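Local coordinates for protein calmodulin binding transcription activator 1 (Homo sapiens, PDB 2CXK) that activates transcription, binding DNA in a sequence-specific manner and possibly interacting with calmodulin, represented here by its TIG (IPT) domain, at residues W31-N36 and V73-Q78; L71-A74 and I79-N82. One frame throughout, in Å; residues are numbered along the deposited sequence.

How the interactions relate
Strand 67-75 serves both contacts, and V73 and A74 belong to both, yet the two differ in chemistry. Interaction 1 holds the loop between strands 24-28 and 38-42 against the strand's end by apolar and CH-pi packing, with one backbone carbonyl at the edge of the phenylalanine ring; it grades from a buried tryptophan-valine pair to a phenylalanine nearer the surface. Interaction 2 lies closer to the middle of the chain and is polar at heart: two hydrogen bonds to the backbone of V73 tie the strand to the chain that returns after the hairpin turn. The contacts also touch: W31 CH2 packs on S81 CB at 3.7 Å, and I80 CD1 approaches W31 and F75.

Interaction 1: W31-N36 and V73-Q78; sequences WQEASN and VAFNNQ
V73 sends both methyls against the indole of W31. With CG1 anti to the backbone N (chi1 175°), that methyl rides over the ring face, 4.1 Å from the centroid of the six-membered ring and 12° off its normal, a CH-pi contact. CG2 lies over the same face, toward its outer side, 3.7 Å from W31 CZ2. The indole is further fixed by W31 NE1, which hydrogen-bonds to I27 O, while L57 of strand 56-60 packs on both partners. This is the immunoglobulin-like beta architecture of the TIG domain, in which a loop joining strands 24-28 and 38-42 folds back over the end of strand 67-75. Two residues on, F75 swings its ring out to the same loop. E33 crosses it at roughly a right angle and lays CG over one ring face, 4.0 Å from the centroid, while E33 CB stands 3.6 Å from F75 CE1. At the ring's edge, near its plane, S35 O lies 3.6 Å from F75 CE1, and S35 CB reaches F75 CZ. Y38 adds an edge-to-face ring contact. From F75 to Q78 a type I' turn is closed by Q78 N donating to F75 O at 2.9 Å.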
loop_
_atom_site.group_PDB
_atom_site.type_symbol
_atom_site.label_atom_id
_atom_site.label_comp_id
_atom_site.label_asym_id
_atom_site.label_seq_id
_atom_site.Cartn_x
_atom_site.Cartn_y
_atom_site.Cartn_z
ATOM N N TRP A 31 -0.481 -0.216 14.210
ATOM C CA TRP A 31 -0.996 -1.544 14.553
ATOM C C TRP A 31 0.137 -2.473 14.981
ATOM O O TRP A 31 1.100 -2.663 14.245
ATOM C CB TRP A 31 -1.742 -2.172 13.368
ATOM C CG TRP A 31 -2.105 -1.211 12.266
ATOM C CD1 TRP A 31 -1.670 -1.261 10.969
ATOM C CD2 TRP A 31 -2.969 -0.071 12.355
ATOM N NE1 TRP A 31 -2.209 -0.227 10.249
ATOM C CE2 TRP A 31 -3.009 0.521 11.070
ATOM C CE3 TRP A 31 -3.712 0.512 13.392
ATOM C CZ2 TRP A 31 -3.763 1.665 10.795
ATOM C CZ3 TRP A 31 -4.463 1.654 13.116
ATOM C CH2 TRP A 31 -4.482 2.217 11.827
ATOM N N GLN A 32 0.004 -3.071 16.162
ATOM C CA GLN A 32 1.037 -3.964 16.682
ATOM C C GLN A 32 0.505 -5.310 17.171
ATOM O O GLN A 32 1.216 -6.316 17.118
ATOM C CB GLN A 32 1.784 -3.278 17.830
ATOM C CG GLN A 32 2.496 -1.986 17.449
ATOM C CD GLN A 32 3.657 -2.212 16.491
ATOM O OE1 GLN A 32 4.520 -3.060 16.733
ATOM N NE2 GLN A 32 3.687 -1.447 15.400
ATOM N N GLU A 33 -0.737 -5.319 17.650
ATOM C CA GLU A 33 -1.366 -6.536 18.175
ATOM C C GLU A 33 -0.999 -7.788 17.387
ATOM O O GLU A 33 -0.811 -7.744 16.174
ATOM C CB GLU A 33 -2.894 -6.383 18.207
ATOM C CG GLU A 33 -3.404 -5.260 19.115
ATOM C CD GLU A 33 -2.958 -5.414 20.563
ATOM O OE1 GLU A 33 -3.296 -6.446 21.183
ATOM O OE2 GLU A 33 -2.271 -4.501 21.077
ATOM N N ALA A 34 -0.890 -8.909 18.088
ATOM C CA ALA A 34 -0.547 -10.158 17.432
ATOM C C ALA A 34 -1.812 -10.908 17.051
ATOM O O ALA A 34 -1.859 -11.577 16.023
ATOM C CB ALA A 34 0.322 -11.018 18.351
ATOM N N SER A 35 -2.844 -10.777 17.876
ATOM C CA SER A 35 -4.108 -11.459 17.628
ATOM C C SER A 35 -4.677 -11.143 16.245
ATOM O O SER A 35 -4.654 -10.000 15.796
ATOM C CB SER A 35 -5.129 -11.088 18.706
ATOM O OG SER A 35 -6.291 -11.886 18.585
ATOM N N ASN A 36 -5.197 -12.177 15.594
ATOM C CA ASN A 36 -5.776 -12.088 14.258
ATOM C C ASN A 36 -7.222 -11.564 14.285
ATOM O O ASN A 36 -8.131 -12.207 13.759
ATOM C CB ASN A 36 -5.741 -13.487 13.633
ATOM C CG ASN A 36 -6.240 -13.512 12.203
ATOM O OD1 ASN A 36 -6.495 -14.583 11.650
ATOM N ND2 ASN A 36 -6.370 -12.340 11.592
ATOM N N VAL A 73 -9.958 1.361 10.569
ATOM C CA VAL A 73 -9.343 0.121 11.035
ATOM C C VAL A 73 -9.974 -0.226 12.389
ATOM O O VAL A 73 -10.154 0.651 13.233
ATOM C CB VAL A 73 -7.822 0.277 11.232
ATOM C CG1 VAL A 73 -7.240 -0.988 11.829
ATOM C CG2 VAL A 73 -7.160 0.580 9.907
ATOM N N ALA A 74 -10.320 -1.494 12.580
ATOM C CA ALA A 74 -10.925 -1.947 13.830
ATOM C C ALA A 74 -10.207 -3.187 14.352
ATOM O O ALA A 74 -9.563 -3.911 13.592
ATOM C CB ALA A 74 -12.394 -2.264 13.610
ATOM N N PHE A 75 -10.322 -3.421 15.656
ATOM C CA PHE A 75 -9.731 -4.592 16.302
ATOM C C PHE A 75 -10.867 -5.121 17.171
ATOM O O PHE A 75 -11.405 -4.381 17.998
ATOM C CB PHE A 75 -8.544 -4.210 17.184
ATOM C CG PHE A 75 -7.791 -5.394 17.721
ATOM C CD1 PHE A 75 -6.949 -6.133 16.894
ATOM C CD2 PHE A 75 -7.950 -5.797 19.047
ATOM C CE1 PHE A 75 -6.275 -7.258 17.376
ATOM C CE2 PHE A 75 -7.283 -6.922 19.539
ATOM C CZ PHE A 75 -6.445 -7.652 18.705
ATOM N N ASN A 76 -11.231 -6.385 16.975
ATOM C CA ASN A 76 -12.350 -6.991 17.704
ATOM C C ASN A 76 -13.600 -6.150 17.443
ATOM O O ASN A 76 -14.447 -5.964 18.314
ATOM C CB ASN A 76 -12.047 -7.067 19.202
ATOM C CG ASN A 76 -11.122 -8.218 19.549
ATOM O OD1 ASN A 76 -10.358 -8.145 20.511
ATOM N ND2 ASN A 76 -11.196 -9.294 18.777
ATOM N N ASN A 77 -13.692 -5.664 16.205
ATOM C CA ASN A 77 -14.788 -4.831 15.696
ATOM C C ASN A 77 -14.897 -3.470 16.358
ATOM O O ASN A 77 -15.885 -2.763 16.168
ATOM C CB ASN A 77 -16.151 -5.535 15.785
ATOM C CG ASN A 77 -17.216 -4.856 14.916
ATOM O OD1 ASN A 77 -18.344 -4.606 15.359
ATOM N ND2 ASN A 77 -16.858 -4.558 13.672
ATOM N N GLN A 78 -13.890 -3.106 17.142
ATOM C CA GLN A 78 -13.883 -1.796 17.780
ATOM C C GLN A 78 -13.015 -0.867 16.926
ATOM O O GLN A 78 -11.853 -1.172 16.661
ATOM C CB GLN A 78 -13.286 -1.889 19.185
ATOM C CG GLN A 78 -13.183 -0.545 19.904
ATOM C CD GLN A 78 -12.316 -0.601 21.158
ATOM O OE1 GLN A 78 -12.073 0.423 21.804
ATOM N NE2 GLN A 78 -11.847 -1.798 21.508
#

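Interaction 2: L71-A74 and I79-N82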
loop_
_atom_site.group_PDB
_atom_site.type_symbol
_atom_site.label_atom_id
_atom_site.label_comp_id
_atom_site.label_asym_id
_atom_site.label_seq_id
_atom_site.Cartn_x
_atom_site.Cartn_y
_atom_site.Cartn_z
ATOM N N LEU A 71 -12.988 4.902 5.498
ATOM C CA LEU A 71 -12.176 3.699 5.627
ATOM C C LEU A 71 -11.620 3.771 7.045
ATOM O O LEU A 71 -10.946 4.738 7.404
ATOM C CB LEU A 71 -11.032 3.684 4.600
ATOM C CG LEU A 71 -9.994 2.564 4.778
ATOM C CD1 LEU A 71 -10.691 1.201 4.881
ATOM C CD2 LEU A 71 -9.019 2.583 3.598
ATOM N N GLN A 72 -11.928 2.764 7.858
ATOM C CA GLN A 72 -11.463 2.731 9.245
ATOM C C GLN A 72 -10.864 1.373 9.595
ATOM O O GLN A 72 -11.215 0.358 8.992
ATOM C CB GLN A 72 -12.636 2.993 10.195
ATOM C CG GLN A 72 -13.414 4.272 9.932
ATOM C CD GLN A 72 -14.712 4.310 10.718
ATOM O OE1 GLN A 72 -14.783 4.887 11.807
ATOM N NE2 GLN A 72 -15.744 3.680 10.175
ATOM N N VAL A 73 -9.958 1.361 10.569
ATOM C CA VAL A 73 -9.343 0.121 11.035
ATOM C C VAL A 73 -9.974 -0.226 12.389
ATOM O O VAL A 73 -10.154 0.651 13.233
ATOM C CB VAL A 73 -7.822 0.277 11.232
ATOM C CG1 VAL A 73 -7.240 -0.988 11.829
ATOM C CG2 VAL A 73 -7.160 0.580 9.907
ATOM N N ALA A 74 -10.320 -1.494 12.580
ATOM C CA ALA A 74 -10.925 -1.947 13.830
ATOM C C ALA A 74 -10.207 -3.187 14.352
ATOM O O ALA A 74 -9.563 -3.911 13.592
ATOM C CB ALA A 74 -12.394 -2.264 13.610
ATOM N N ILE A 79 -13.570 0.258 16.488
ATOM C CA ILE A 79 -12.798 1.202 15.677
ATOM C C ILE A 79 -11.595 1.701 16.476
ATOM O O ILE A 79 -11.749 2.198 17.596
ATOM C CB ILE A 79 -13.638 2.426 15.277
ATOM C CG1 ILE A 79 -14.847 1.984 14.457
ATOM C CG2 ILE A 79 -12.771 3.414 14.485
ATOM C CD1 ILE A 79 -14.487 1.179 13.242
ATOM N N ILE A 80 -10.400 1.578 15.901
ATOM C CA ILE A 80 -9.183 2.014 16.579
ATOM C C ILE A 80 -8.358 3.025 15.785
ATOM O O ILE A 80 -7.181 3.245 16.090
ATOM C CB ILE A 80 -8.250 0.831 16.896
ATOM C CG1 ILE A 80 -7.880 0.101 15.603
ATOM C CG2 ILE A 80 -8.916 -0.106 17.886
ATOM C CD1 ILE A 80 -6.709 -0.840 15.756
ATOM N N SER A 81 -8.959 3.635 14.770
ATOM C CA SER A 81 -8.236 4.611 13.963
ATOM C C SER A 81 -9.162 5.732 13.537
ATOM O O SER A 81 -10.358 5.689 13.798
ATOM C CB SER A 81 -7.668 3.947 12.703
ATOM O OG SER A 81 -8.693 3.744 11.740
ATOM N N ASN A 82 -8.594 6.746 12.890
ATOM C CA ASN A 82 -9.372 7.854 12.364
ATOM C C ASN A 82 -9.975 7.313 11.061
ATOM O O ASN A 82 -9.662 6.193 10.656
ATOM C CB ASN A 82 -8.449 9.039 12.052
ATOM C CG ASN A 82 -7.325 8.665 11.081
ATOM O OD1 ASN A 82 -6.597 7.701 11.302
ATOM N ND2 ASN A 82 -7.179 9.438 10.013
#
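S81 turns its hydroxyl to the backbone of V73, whose N-H it accepts at 2.9 Å between V73 N and S81 OG, with an N-H...O angle of 165°. The same oxygen donates to N82 O, 2.8 Å from S81 OG, so one hydroxyl answers a strand amide and a loop carbonyl at once. Its chi1 of 77° sets OG between the backbone N and the carbonyl carbon, where it can do both. With an alanine in place of S81, the amide of V73 and the carbonyl of N82 would probably lose the hydroxyl that they share. The carbonyl of V73 is met by the peptide of I80: I80 N donates to V73 O at 2.8 Å, nearly straight at 173° and in the carbonyl plane. I80 CG1 also lies 3.3 Å from V73 O. Nearer the turn, I79 CD1 packs 4.0 Å from A74 CB. Q72 OE1 lies 3.7 Å from I79 CG2, while its NE2 makes a weak hydrogen bond with Q44 OE1. N82 OD1 accepts from V9 N. A74 and I79 form a non-hydrogen-bonded antiparallel pair of a two-residue beta-hairpin on a type I' turn, in which a serine hydroxyl takes the place of a backbone acceptor.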